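Local coordinates for protein lysine cyclodeaminase (Streptomyces pristinaespiralis, PDB 5YU3) that probably uses bound NAD to convert L-lysine into L-pipecolic acid with loss of ammonia, and also recognises L-ornithine and L-2,4-diaminobutyric acid, at residues Gln164-Trp169 and Thr186-Glu191; Arg26-Leu31 and Ser126-Arg131; Ala110-Val115 and Leu310-Phe315; Ala134-His139 and Gly291-Leu296; Glu2-Gly7 and Gly325-Ile330. One frame throughout, in Å; residues are numbered along the deposited sequence.

The five contacts run from the NAD-binding parallel sheet to the mixed sheet at the dimer interface. Contacts 1 and 4 lie in the parallel-sheet part and touch where Gln164 N meets His139 O at 2.8 Å, probably as a hydrogen bond. Contacts 3 and 5 share the mixed sheet, joined where Leu111 O meets Leu6 N at 2.9 Å, and both reach the second subunit. Contact 2 lies between these pairs and touches contacts 3 and 4. It is also close to the active site: the Leu31 side chain is about 9 Å from NAD and about 11 Å from bound proline. Contacts 4 and 5 are farthest apart, their centres about 45 Å from each other.

Contact 1 (Gln164-Trp169 and Thr186-Glu191)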
# COMPACT_ATOMS: atom_id res chain seq x y z
N GLN A 164 39.34 -6.35 -6.17
CA GLN A 164 40.33 -6.95 -5.31
C GLN A 164 40.32 -6.40 -3.89
O GLN A 164 40.79 -7.08 -2.98
CB GLN A 164 41.74 -6.76 -5.90
CG GLN A 164 41.94 -7.55 -7.19
CD GLN A 164 42.33 -8.99 -6.92
OE1 GLN A 164 42.15 -9.87 -7.77
NE2 GLN A 164 42.86 -9.25 -5.72
N ARG A 165 39.78 -5.21 -3.68
CA ARG A 165 39.74 -4.66 -2.33
C ARG A 165 38.59 -3.68 -2.21
O ARG A 165 38.11 -3.13 -3.20
CB ARG A 165 41.07 -3.99 -1.95
CG ARG A 165 41.34 -2.72 -2.70
CD ARG A 165 42.61 -2.05 -2.20
NE ARG A 165 42.89 -0.81 -2.92
CZ ARG A 165 43.68 0.15 -2.45
NH1 ARG A 165 44.27 0.02 -1.27
NH2 ARG A 165 43.87 1.25 -3.17
N ALA A 166 38.15 -3.49 -0.97
CA ALA A 166 37.11 -2.53 -0.63
C ALA A 166 37.64 -1.63 0.47
O ALA A 166 38.06 -2.12 1.53
CB ALA A 166 35.83 -3.25 -0.19
N LEU A 167 37.63 -0.32 0.22
CA LEU A 167 37.95 0.70 1.21
C LEU A 167 36.65 1.25 1.76
O LEU A 167 35.81 1.73 0.99
CB LEU A 167 38.77 1.83 0.56
CG LEU A 167 40.07 1.47 -0.17
CD1 LEU A 167 40.68 2.72 -0.77
CD2 LEU A 167 41.05 0.80 0.79
N VAL A 168 36.45 1.17 3.08
CA VAL A 168 35.11 1.35 3.64
C VAL A 168 35.12 2.32 4.82
O VAL A 168 36.09 2.40 5.59
CB VAL A 168 34.48 -0.01 4.06
CG1 VAL A 168 34.61 -1.01 2.94
CG2 VAL A 168 35.12 -0.56 5.33
N TRP A 169 34.03 3.07 4.95
CA TRP A 169 33.86 4.01 6.04
C TRP A 169 32.42 3.99 6.53
O TRP A 169 31.49 3.80 5.75
CB TRP A 169 34.23 5.44 5.63
CG TRP A 169 34.23 6.39 6.78
CD1 TRP A 169 33.34 7.39 7.03
CD2 TRP A 169 35.18 6.42 7.85
NE1 TRP A 169 33.68 8.05 8.19
CE2 TRP A 169 34.80 7.47 8.71
CE3 TRP A 169 36.32 5.66 8.17
CZ2 TRP A 169 35.52 7.79 9.87
CZ3 TRP A 169 37.02 5.98 9.31
CH2 TRP A 169 36.62 7.03 10.15
N THR A 186 32.72 -12.94 0.34
CA THR A 186 32.93 -12.46 -1.02
C THR A 186 34.37 -12.61 -1.47
O THR A 186 34.63 -12.55 -2.68
CB THR A 186 32.56 -10.98 -1.15
OG1 THR A 186 33.45 -10.20 -0.34
CG2 THR A 186 31.12 -10.75 -0.68
N GLY A 187 35.31 -12.74 -0.54
CA GLY A 187 36.71 -12.81 -0.89
C GLY A 187 37.35 -11.48 -1.22
O GLY A 187 38.52 -11.46 -1.62
N VAL A 188 36.62 -10.37 -1.09
CA VAL A 188 37.17 -9.04 -1.35
C VAL A 188 37.75 -8.52 -0.04
O VAL A 188 37.04 -8.38 0.96
CB VAL A 188 36.10 -8.09 -1.91
CG1 VAL A 188 36.69 -6.69 -2.11
CG2 VAL A 188 35.53 -8.62 -3.21
N SER A 189 39.06 -8.22 -0.03
CA SER A 189 39.67 -7.76 1.20
C SER A 189 39.13 -6.38 1.57
O SER A 189 38.92 -5.53 0.70
CB SER A 189 41.19 -7.72 1.07
OG SER A 189 41.56 -6.82 0.05
N VAL A 190 38.92 -6.16 2.86
CA VAL A 190 38.28 -4.95 3.36
C VAL A 190 39.30 -4.18 4.19
O VAL A 190 39.98 -4.75 5.04
CB VAL A 190 37.04 -5.28 4.20
CG1 VAL A 190 36.59 -4.07 5.02
CG2 VAL A 190 35.93 -5.79 3.29
N GLU A 191 39.37 -2.87 3.95
CA GLU A 191 40.25 -1.97 4.68
C GLU A 191 39.44 -0.74 5.05
O GLU A 191 38.78 -0.15 4.19
CB GLU A 191 41.47 -1.59 3.84
CG GLU A 191 42.34 -0.51 4.43
CD GLU A 191 43.56 -0.23 3.57
OE1 GLU A 191 44.39 0.60 3.99
OE2 GLU A 191 43.68 -0.82 2.47
O HOH W 1 40.98 -9.57 -2.21
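Ala166 is gripped by the neighbouring strand through both its backbone N and its O: the N donates to Ser189 O at 2.7 Å, and the O receives Glu191 N at 2.9 Å. Val168 N continues the ladder to Glu191 O. These bonds join strands 165-169 and 189-192 in parallel at one edge of the Rossmann-type NAD-binding sheet, and the short helices 173-177 and 179-183 lie on the connection between them, a beta-alpha-beta crossover. Ahead of the ladder, the Ser189 hydroxyl donates to Gln164 O at 3.1 Å, in the carbonyl plane and on a lone pair. A water lies between Gln164 O and Gly187 O and accepts from Ser189 N, tying the loop ends together where the strands begin.

On the face carrying Arg165, Leu167 and Glu191, the acidic and basic side chains run side by side in the same direction. Arg165 NH1 and Glu191 OE2 form only a long salt bridge of 3.9 Å, with the two planar groups turned 60° apart. Each has a stronger partner: Arg165 bridges to Glu201 and Glu191 to Arg197, so the charges belong to a wider network. Leu167 supplies the apolar floor, its CD1 over the centre of one guanidinium face and its CD2 against the Glu191 carboxylate.

Helix 179-183 packs on Val190, on the face it shares with Ala166. Just ahead of strand 189-192, Val188 sets CG1 against Arg165 C and Ala166 CB. Val168 and Val190 meet at about a right angle, with Val168 CG2 3.8 Å from Val190 CG1.

Contact 2 (Arg26-Leu31 and Ser126-Arg131); sequences RIIDRL and SAVASR
Ile28 spreads its branches over one side of the opposing helix. Its CD1 rests on Ala127 CB at 3.8 Å, while CG2 turns toward Val128 and the end of Arg131. With CG1 beside the backbone N (chi1 -71°), the delta carbon goes to the alanine and the other branch is left to meet Arg131 NH1 at 4.0 Å. Val128 answers with CG2, which sits against the Ile28 carbonyl oxygen and, more loosely, 4.4 Å from Leu31 CB.

The two segments belong to helices 20-39 and 115-133, whose local axes cross at -64° and approach to 9.7 Å. At the crossing the CA atoms of Ile28 and Val128 lie 6.6 Å apart. Helix 115-133 is the connection from the mixed sheet into the Rossmann-type part. On its other sides Ala127 packs on helix 148-160, and Ser130 bonds to Asn231 of strand 229-232. Earlier in the same helix, Thr118 and Arg121 line the pocket that holds proline.

At the solvent side, Asp29 and Arg131 carry opposite charges but do not touch. A water spans them, donating to Asp29 OD1 at 2.5 Å and accepting from Arg131 NH1 at 3.1 Å in the guanidinium plane. Arg131 NH2 also makes a weak hydrogen bond to the Thr32 hydroxyl, and that hydroxyl is hydrogen-bonded to Ile28 O.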
# COMPACT_ATOMS: atom_id res chain seq x y z
N ARG A 26 20.93 -14.38 -10.76
CA ARG A 26 19.60 -14.47 -11.36
C ARG A 26 18.89 -13.12 -11.31
O ARG A 26 18.26 -12.71 -12.30
CB ARG A 26 18.74 -15.52 -10.66
CG ARG A 26 19.18 -16.95 -10.90
CD ARG A 26 18.18 -17.96 -10.31
NE ARG A 26 18.75 -19.30 -10.26
CZ ARG A 26 18.14 -20.35 -9.73
NH1 ARG A 26 16.93 -20.23 -9.19
NH2 ARG A 26 18.75 -21.54 -9.74
N ILE A 27 18.99 -12.42 -10.18
CA ILE A 27 18.29 -11.14 -10.05
C ILE A 27 18.96 -10.07 -10.91
O ILE A 27 18.28 -9.25 -11.53
CB ILE A 27 18.19 -10.74 -8.57
CG1 ILE A 27 17.27 -11.74 -7.84
CG2 ILE A 27 17.62 -9.32 -8.41
CD1 ILE A 27 17.31 -11.65 -6.33
N ILE A 28 20.30 -10.08 -10.97
CA ILE A 28 20.99 -9.18 -11.90
C ILE A 28 20.51 -9.40 -13.33
O ILE A 28 20.18 -8.45 -14.04
CB ILE A 28 22.52 -9.35 -11.78
CG1 ILE A 28 23.03 -8.79 -10.45
CG2 ILE A 28 23.22 -8.70 -13.00
CD1 ILE A 28 24.47 -9.20 -10.13
N ASP A 29 20.45 -10.67 -13.76
CA ASP A 29 20.05 -10.95 -15.14
C ASP A 29 18.61 -10.54 -15.40
O ASP A 29 18.30 -9.95 -16.45
CB ASP A 29 20.23 -12.44 -15.45
CG ASP A 29 21.70 -12.86 -15.52
OD1 ASP A 29 22.58 -11.99 -15.69
OD2 ASP A 29 21.97 -14.07 -15.41
N ARG A 30 17.71 -10.83 -14.46
CA ARG A 30 16.30 -10.49 -14.67
C ARG A 30 16.09 -8.98 -14.66
O ARG A 30 15.31 -8.45 -15.46
CB ARG A 30 15.45 -11.16 -13.60
CG ARG A 30 15.58 -12.65 -13.62
CD ARG A 30 14.85 -13.23 -14.80
NE ARG A 30 13.46 -13.41 -14.45
CZ ARG A 30 12.96 -14.53 -13.94
NH1 ARG A 30 13.74 -15.59 -13.74
NH2 ARG A 30 11.67 -14.58 -13.64
N LEU A 31 16.77 -8.28 -13.76
CA LEU A 31 16.69 -6.83 -13.71
C LEU A 31 17.21 -6.21 -15.01
O LEU A 31 16.61 -5.27 -15.54
CB LEU A 31 17.47 -6.32 -12.50
CG LEU A 31 17.23 -4.90 -12.02
CD1 LEU A 31 15.74 -4.56 -12.09
CD2 LEU A 31 17.78 -4.73 -10.60
N SER A 126 22.65 -1.66 -8.66
CA SER A 126 23.98 -1.06 -8.73
C SER A 126 24.89 -1.85 -9.67
O SER A 126 25.70 -1.27 -10.40
CB SER A 126 24.60 -0.96 -7.34
OG SER A 126 23.97 0.03 -6.55
N ALA A 127 24.78 -3.19 -9.66
CA ALA A 127 25.59 -4.01 -10.55
C ALA A 127 25.24 -3.77 -12.01
O ALA A 127 26.13 -3.70 -12.86
CB ALA A 127 25.43 -5.49 -10.20
N VAL A 128 23.94 -3.64 -12.32
CA VAL A 128 23.53 -3.33 -13.69
C VAL A 128 24.12 -1.99 -14.13
O VAL A 128 24.66 -1.86 -15.23
CB VAL A 128 22.00 -3.32 -13.81
CG1 VAL A 128 21.56 -2.83 -15.19
CG2 VAL A 128 21.45 -4.72 -13.56
N ALA A 129 23.99 -0.97 -13.27
CA ALA A 129 24.49 0.36 -13.63
C ALA A 129 26.01 0.37 -13.74
O ALA A 129 26.56 1.05 -14.61
CB ALA A 129 24.05 1.40 -12.60
N SER A 130 26.69 -0.34 -12.84
CA SER A 130 28.15 -0.29 -12.82
C SER A 130 28.76 -1.08 -13.96
O SER A 130 29.84 -0.74 -14.44
CB SER A 130 28.67 -0.80 -11.48
OG SER A 130 28.21 -0.02 -10.40
N ARG A 131 28.09 -2.14 -14.42
CA ARG A 131 28.55 -2.81 -15.63
C ARG A 131 28.57 -1.84 -16.80
O ARG A 131 29.49 -1.88 -17.64
CB ARG A 131 27.65 -4.01 -15.92
CG ARG A 131 28.33 -5.13 -16.66
CD ARG A 131 27.57 -6.42 -16.41
NE ARG A 131 26.14 -6.17 -16.51
CZ ARG A 131 25.20 -7.11 -16.45
NH1 ARG A 131 25.56 -8.39 -16.28
NH2 ARG A 131 23.92 -6.77 -16.56
O HOH W 2 22.92 -9.81 -16.89

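Contact 3 (Ala110-Val115 and Leu310-Phe315); sequences ALMDGV and LAMEVF
Met112 and Met312 lie alongside each other and run in opposite directions, one from a strand and one from a helix. Met112 SD rests 3.8 Å from Met312 CG, and the far end of the second methionine passes back along the first, its CE lying 4.0 Å from Met112 CG. Met312 is extended along its whole length, and this carries its methyl on to Ala110 CB at 3.8 Å, at the strand. Met112 instead bends at its last torsion (chi3 -71°), which swings its methyl out of line with the chain and over Phe315.

There the methyl makes a CH-pi contact: Met112 CE stands 4.0 Å from the ring centroid of Phe315, over one face but offset toward the rim on the CG side. The sulfur is farther off and oblique to the ring, a looser Met-aromatic contact, and the two side chains meet at about a right angle.

In the fold, this joins strand 108-113 of the mixed sheet to helix 305-321, which lies across it at 97° with local axes 10.5 Å apart. All five touching residues are buried: Leu117 of helix 115-133 touches both methionines, Val11 of helix 8-18 meets Met112 and Phe315, and Arg100 of strand 94-102 lies against Ala110 and Met312. Leu111, pointing to the other side of the strand, packs on Leu111 of the second subunit. Where the strand ends, Asp113 OD1 caps the start of helix 115-133 by accepting from Val115 N at 2.9 Å. The same oxygen also takes the backbone N of His332 of the second subunit.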
# COMPACT_ATOMS: atom_id res chain seq x y z
N ALA A 110 -0.02 -14.02 -3.15
CA ALA A 110 1.27 -14.40 -2.60
C ALA A 110 1.80 -13.29 -1.71
O ALA A 110 1.52 -12.10 -1.94
CB ALA A 110 2.27 -14.73 -3.72
N LEU A 111 2.55 -13.69 -0.68
CA LEU A 111 3.09 -12.76 0.31
C LEU A 111 4.43 -13.30 0.80
O LEU A 111 4.52 -14.48 1.14
CB LEU A 111 2.11 -12.61 1.48
CG LEU A 111 2.59 -11.80 2.67
CD1 LEU A 111 2.82 -10.35 2.25
CD2 LEU A 111 1.56 -11.88 3.79
N MET A 112 5.46 -12.44 0.88
CA MET A 112 6.78 -12.90 1.31
C MET A 112 7.55 -11.77 1.98
O MET A 112 7.19 -10.59 1.88
CB MET A 112 7.60 -13.45 0.13
CG MET A 112 7.92 -12.40 -0.94
SD MET A 112 9.05 -13.01 -2.22
CE MET A 112 10.57 -13.12 -1.28
N ASP A 113 8.63 -12.16 2.66
CA ASP A 113 9.59 -11.21 3.23
C ASP A 113 10.08 -10.23 2.17
O ASP A 113 10.30 -10.59 1.01
CB ASP A 113 10.79 -11.96 3.80
CG ASP A 113 11.94 -11.03 4.15
OD1 ASP A 113 11.74 -10.16 5.03
OD2 ASP A 113 13.04 -11.16 3.56
N GLY A 114 10.32 -8.98 2.60
CA GLY A 114 10.93 -7.99 1.74
C GLY A 114 12.33 -7.55 2.16
O GLY A 114 12.98 -6.80 1.43
N VAL A 115 12.81 -8.02 3.32
CA VAL A 115 14.13 -7.58 3.82
C VAL A 115 15.25 -8.10 2.91
O VAL A 115 16.05 -7.32 2.38
CB VAL A 115 14.34 -8.03 5.27
CG1 VAL A 115 15.77 -7.71 5.72
CG2 VAL A 115 13.34 -7.37 6.20
N LEU A 310 10.21 -8.02 -9.96
CA LEU A 310 11.10 -8.93 -10.68
C LEU A 310 11.84 -9.85 -9.73
O LEU A 310 11.96 -11.06 -9.99
CB LEU A 310 12.11 -8.13 -11.52
CG LEU A 310 11.58 -7.47 -12.78
CD1 LEU A 310 12.72 -6.71 -13.44
CD2 LEU A 310 11.00 -8.51 -13.73
N ALA A 311 12.36 -9.31 -8.63
CA ALA A 311 13.02 -10.17 -7.65
C ALA A 311 12.04 -11.14 -7.01
O ALA A 311 12.39 -12.30 -6.74
CB ALA A 311 13.71 -9.33 -6.58
N MET A 312 10.81 -10.69 -6.76
CA MET A 312 9.80 -11.62 -6.23
C MET A 312 9.56 -12.76 -7.20
O MET A 312 9.46 -13.93 -6.79
CB MET A 312 8.49 -10.88 -5.93
CG MET A 312 7.39 -11.80 -5.39
SD MET A 312 6.17 -10.86 -4.42
CE MET A 312 5.12 -12.17 -3.76
N GLU A 313 9.50 -12.46 -8.50
CA GLU A 313 9.30 -13.52 -9.48
C GLU A 313 10.41 -14.56 -9.39
O GLU A 313 10.17 -15.76 -9.53
CB GLU A 313 9.23 -12.93 -10.89
CG GLU A 313 8.78 -13.91 -11.96
CD GLU A 313 7.32 -14.31 -11.83
OE1 GLU A 313 6.55 -13.57 -11.17
OE2 GLU A 313 6.94 -15.36 -12.39
N VAL A 314 11.65 -14.11 -9.17
CA VAL A 314 12.76 -15.05 -9.04
C VAL A 314 12.56 -15.96 -7.83
O VAL A 314 12.78 -17.18 -7.90
CB VAL A 314 14.10 -14.30 -8.97
CG1 VAL A 314 15.22 -15.28 -8.61
CG2 VAL A 314 14.38 -13.61 -10.30
N PHE A 315 12.14 -15.38 -6.70
CA PHE A 315 11.87 -16.18 -5.51
C PHE A 315 10.69 -17.13 -5.73
O PHE A 315 10.74 -18.29 -5.30
CB PHE A 315 11.58 -15.27 -4.32
CG PHE A 315 12.82 -14.82 -3.60
CD1 PHE A 315 13.39 -15.63 -2.62
CD2 PHE A 315 13.43 -13.62 -3.91
CE1 PHE A 315 14.54 -15.22 -1.96
CE2 PHE A 315 14.58 -13.21 -3.25
CZ PHE A 315 15.14 -14.02 -2.27

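Contact 4 (Ala134-His139 and Gly291-Leu296)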
# COMPACT_ATOMS: atom_id res chain seq x y z
N ALA A 134 31.06 1.76 -14.92
CA ALA A 134 32.37 1.65 -14.29
C ALA A 134 33.35 1.00 -15.25
O ALA A 134 32.96 0.24 -16.15
CB ALA A 134 32.29 0.84 -12.99
N ARG A 135 34.62 1.29 -15.05
CA ARG A 135 35.66 0.67 -15.86
C ARG A 135 35.60 -0.84 -15.68
O ARG A 135 35.50 -1.33 -14.55
CB ARG A 135 37.03 1.20 -15.44
CG ARG A 135 37.52 2.39 -16.25
CD ARG A 135 39.01 2.64 -15.97
NE ARG A 135 39.87 1.66 -16.64
CZ ARG A 135 40.27 1.74 -17.91
NH1 ARG A 135 39.89 2.76 -18.67
NH2 ARG A 135 41.05 0.80 -18.43
N PRO A 136 35.62 -1.62 -16.77
CA PRO A 136 35.51 -3.08 -16.62
C PRO A 136 36.67 -3.71 -15.88
O PRO A 136 36.55 -4.86 -15.44
CB PRO A 136 35.43 -3.57 -18.07
CG PRO A 136 35.99 -2.32 -18.90
CD PRO A 136 35.66 -1.26 -18.22
N ASP A 137 37.79 -3.00 -15.72
CA ASP A 137 38.90 -3.51 -14.92
C ASP A 137 38.96 -2.87 -13.54
O ASP A 137 40.00 -2.93 -12.87
CB ASP A 137 40.23 -3.31 -15.67
CG ASP A 137 40.52 -1.85 -15.98
OD1 ASP A 137 39.62 -1.00 -15.81
OD2 ASP A 137 41.66 -1.55 -16.40
N SER A 138 37.85 -2.26 -13.09
CA SER A 138 37.78 -1.69 -11.75
C SER A 138 38.24 -2.69 -10.70
O SER A 138 37.77 -3.83 -10.66
CB SER A 138 36.34 -1.24 -11.45
OG SER A 138 36.00 -0.08 -12.19
N HIS A 139 39.15 -2.24 -9.85
CA HIS A 139 39.81 -3.10 -8.88
C HIS A 139 39.51 -2.72 -7.43
O HIS A 139 39.50 -3.59 -6.56
CB HIS A 139 41.33 -3.08 -9.19
CG HIS A 139 42.23 -3.42 -8.04
ND1 HIS A 139 42.37 -2.61 -6.92
CD2 HIS A 139 43.11 -4.44 -7.87
CE1 HIS A 139 43.26 -3.15 -6.10
NE2 HIS A 139 43.72 -4.25 -6.66
N GLY A 291 31.38 5.54 -23.86
CA GLY A 291 32.41 6.47 -23.45
C GLY A 291 32.28 7.00 -22.03
O GLY A 291 33.22 7.63 -21.53
N ARG A 292 31.15 6.77 -21.36
CA ARG A 292 30.96 7.34 -20.04
C ARG A 292 31.65 6.54 -18.93
O ARG A 292 31.70 7.00 -17.78
CB ARG A 292 29.47 7.48 -19.73
CG ARG A 292 28.65 8.18 -20.82
CD ARG A 292 29.12 9.60 -21.11
NE ARG A 292 28.21 10.26 -22.05
CZ ARG A 292 28.57 11.19 -22.94
NH1 ARG A 292 29.84 11.60 -23.02
NH2 ARG A 292 27.66 11.73 -23.74
N GLN A 293 32.18 5.35 -19.24
CA GLN A 293 32.97 4.66 -18.23
C GLN A 293 34.20 5.46 -17.85
O GLN A 293 34.63 5.43 -16.70
CB GLN A 293 33.38 3.27 -18.73
CG GLN A 293 32.25 2.26 -18.76
CD GLN A 293 32.68 0.98 -19.46
OE1 GLN A 293 33.82 0.86 -19.92
NE2 GLN A 293 31.78 0.01 -19.54
N ASP A 294 34.77 6.20 -18.81
CA ASP A 294 36.05 6.86 -18.62
C ASP A 294 35.94 8.26 -18.04
O ASP A 294 36.98 8.93 -17.90
CB ASP A 294 36.82 6.90 -19.94
CG ASP A 294 37.09 5.52 -20.48
OD1 ASP A 294 37.40 4.63 -19.67
OD2 ASP A 294 36.97 5.33 -21.71
N THR A 295 34.74 8.73 -17.70
CA THR A 295 34.55 9.99 -17.01
C THR A 295 33.69 9.76 -15.78
O THR A 295 33.19 8.65 -15.55
CB THR A 295 33.90 11.06 -17.92
OG1 THR A 295 32.80 10.49 -18.63
CG2 THR A 295 34.89 11.52 -18.92
N LEU A 296 33.53 10.80 -14.98
CA LEU A 296 32.77 10.70 -13.75
C LEU A 296 31.30 10.41 -14.04
O LEU A 296 30.66 11.10 -14.84
CB LEU A 296 32.88 12.00 -12.94
CG LEU A 296 32.03 12.07 -11.67
CD1 LEU A 296 32.47 11.00 -10.68
CD2 LEU A 296 32.11 13.48 -11.04
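Arg135 reaches two aspartates at once, Asp294 across the contact and Asp137 two residues on in its own loop, and forms a salt-bridge network between two segments that have no regular secondary structure. Both loops belong to the Rossmann-type part: 134-139 leads from helix 115-133 into strand 140-144, whereas the loop 291-296 comes just before strand 297-300.

The grip on Asp137 is the stronger. Arg135 presents its guanidinium side-on: NE donates to Asp137 OD1 at 2.8 Å, on the syn lone pair though tilted from the guanidinium plane, and NH2 to Asp137 OD2 at 3.2 Å. A bend at chi3 (75°) turns the group back over its own loop and leaves NH1 directed across the gap. That nitrogen meets Asp294 OD1 at 3.3 Å, near the guanidinium plane but at a poor angle of 122°, so the cross-loop hydrogen bond is weak and the attraction is probably mainly electrostatic. The two planar groups are 30° apart.

Arg135 to Ser138 form a type I turn. Arg135 O accepts both Ser138 N and, at 2.7 Å on a lone pair in the carbonyl plane, Ser138 OG, so two donors of Ser138 hold the one carbonyl of the turn.

Gln293 fills the inner part of the contact. Its extended side chain lies against Ala134 O, which is 3.4 Å from Gln293 CG, while its NE2 makes a weak bond to Leu132 O. The Gln293 amide oxygen ends against the proline ring, OE1 lying 3.3 Å from Pro136 CD.

Contact 5 (Glu2-Gly7 and Gly325-Ile330); sequences ETWVLG and GIRVGI
Thr3 with Val328 and Val5 with Ile326 are hydrogen-bonded antiparallel pairs, each linked by two backbone bonds, among them Thr3 N to Val328 O at 2.9 Å and Val5 N to Ile326 O at 2.8 Å. This ladder sets strand 326-328, near the C-terminal end, beside the N-terminal strand 3-6 at one edge of the mixed sheet, with local directions 134° apart.

Between these pairs, Trp4 and Arg327 face each other at a non-hydrogen-bonded site. Arg327 bends at chi2 (-83°), bringing its guanidinium plane within 9° of the indole plane. Trp4 CB sits over the centre of the guanidinium face, whereas NH2 reaches only the rim of the indole, obliquely. In its own plane the group donates from NH1 to Glu2 O at 3.2 Å. Trp4 NE1 is bonded to Leu324 O.

On the face of Thr3, Val5, Ile326 and Val328, Val5 CG2 meets Val328 CG2 at 4.0 Å. Waters bridge Glu2 OE2 to Gly329 N and Thr3 OG1 to Ile330 N; the Thr3 hydroxyl also hydrogen-bonds Leu108 O. Gly329 makes backbone hydrogen bonds to the second subunit, consistent with polar backbone groups beyond the ladder finding partners there and in water.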
# COMPACT_ATOMS: atom_id res chain seq x y z
N GLU A 2 -6.43 -19.84 -1.75
CA GLU A 2 -5.73 -19.42 -0.55
C GLU A 2 -4.47 -18.66 -0.95
O GLU A 2 -3.94 -18.84 -2.05
CB GLU A 2 -5.36 -20.62 0.33
CG GLU A 2 -6.56 -21.37 0.89
CD GLU A 2 -6.15 -22.63 1.63
OE1 GLU A 2 -5.45 -23.46 1.02
OE2 GLU A 2 -6.50 -22.77 2.82
N THR A 3 -4.01 -17.81 -0.04
CA THR A 3 -2.81 -17.04 -0.28
C THR A 3 -1.58 -17.92 -0.08
O THR A 3 -1.49 -18.65 0.91
CB THR A 3 -2.75 -15.84 0.66
OG1 THR A 3 -3.86 -14.97 0.40
CG2 THR A 3 -1.47 -15.05 0.46
N TRP A 4 -0.65 -17.85 -1.02
CA TRP A 4 0.63 -18.54 -0.89
C TRP A 4 1.55 -17.66 -0.05
O TRP A 4 1.93 -16.57 -0.47
CB TRP A 4 1.21 -18.78 -2.28
CG TRP A 4 2.48 -19.58 -2.35
CD1 TRP A 4 3.00 -20.41 -1.40
CD2 TRP A 4 3.38 -19.61 -3.46
NE1 TRP A 4 4.18 -20.97 -1.86
CE2 TRP A 4 4.44 -20.48 -3.11
CE3 TRP A 4 3.41 -18.98 -4.71
CZ2 TRP A 4 5.50 -20.75 -3.97
CZ3 TRP A 4 4.47 -19.24 -5.56
CH2 TRP A 4 5.50 -20.12 -5.19
N VAL A 5 1.87 -18.11 1.16
CA VAL A 5 2.74 -17.36 2.07
C VAL A 5 4.10 -18.04 2.09
O VAL A 5 4.20 -19.23 2.40
CB VAL A 5 2.16 -17.27 3.49
CG1 VAL A 5 3.14 -16.55 4.40
CG2 VAL A 5 0.83 -16.54 3.48
N LEU A 6 5.14 -17.29 1.77
CA LEU A 6 6.51 -17.74 1.96
C LEU A 6 6.99 -17.24 3.32
O LEU A 6 7.23 -16.05 3.49
CB LEU A 6 7.42 -17.24 0.84
CG LEU A 6 7.13 -17.72 -0.57
CD1 LEU A 6 8.24 -17.27 -1.50
CD2 LEU A 6 6.97 -19.24 -0.60
N GLY A 7 7.11 -18.14 4.30
CA GLY A 7 7.67 -17.74 5.57
C GLY A 7 9.14 -17.37 5.45
O GLY A 7 9.80 -17.68 4.45
N GLY A 325 6.67 -23.02 1.08
CA GLY A 325 5.66 -22.10 1.55
C GLY A 325 4.40 -22.80 2.02
O GLY A 325 4.25 -24.02 1.92
N ILE A 326 3.47 -22.00 2.55
CA ILE A 326 2.20 -22.51 3.05
C ILE A 326 1.05 -21.79 2.37
O ILE A 326 1.20 -20.72 1.78
CB ILE A 326 2.08 -22.39 4.58
CG1 ILE A 326 2.19 -20.92 5.02
CG2 ILE A 326 3.14 -23.26 5.27
CD1 ILE A 326 1.92 -20.71 6.50
N ARG A 327 -0.12 -22.42 2.42
CA ARG A 327 -1.36 -21.83 1.92
C ARG A 327 -2.19 -21.41 3.12
O ARG A 327 -2.46 -22.24 4.00
CB ARG A 327 -2.13 -22.81 1.05
CG ARG A 327 -1.44 -23.17 -0.24
CD ARG A 327 -1.70 -22.12 -1.28
NE ARG A 327 -0.82 -22.27 -2.43
CZ ARG A 327 -0.92 -21.55 -3.54
NH1 ARG A 327 -1.86 -20.61 -3.64
NH2 ARG A 327 -0.07 -21.75 -4.55
N VAL A 328 -2.57 -20.14 3.18
CA VAL A 328 -3.41 -19.63 4.26
C VAL A 328 -4.64 -18.99 3.64
O VAL A 328 -4.51 -18.12 2.77
CB VAL A 328 -2.66 -18.62 5.15
CG1 VAL A 328 -3.52 -18.25 6.35
CG2 VAL A 328 -1.32 -19.18 5.61
N GLY A 329 -5.82 -19.42 4.08
CA GLY A 329 -7.03 -18.72 3.68
C GLY A 329 -7.18 -17.48 4.52
O GLY A 329 -7.57 -17.56 5.68
N ILE A 330 -6.83 -16.32 3.95
CA ILE A 330 -6.91 -15.05 4.66
C ILE A 330 -8.16 -14.27 4.26
O ILE A 330 -8.96 -13.88 5.11
CB ILE A 330 -5.64 -14.20 4.41
CG1 ILE A 330 -4.38 -15.00 4.78
CG2 ILE A 330 -5.70 -12.89 5.21
CD1 ILE A 330 -3.08 -14.28 4.41
O HOH W 3 -5.90 -21.68 5.81
O HOH W 4 -6.50 -15.49 1.23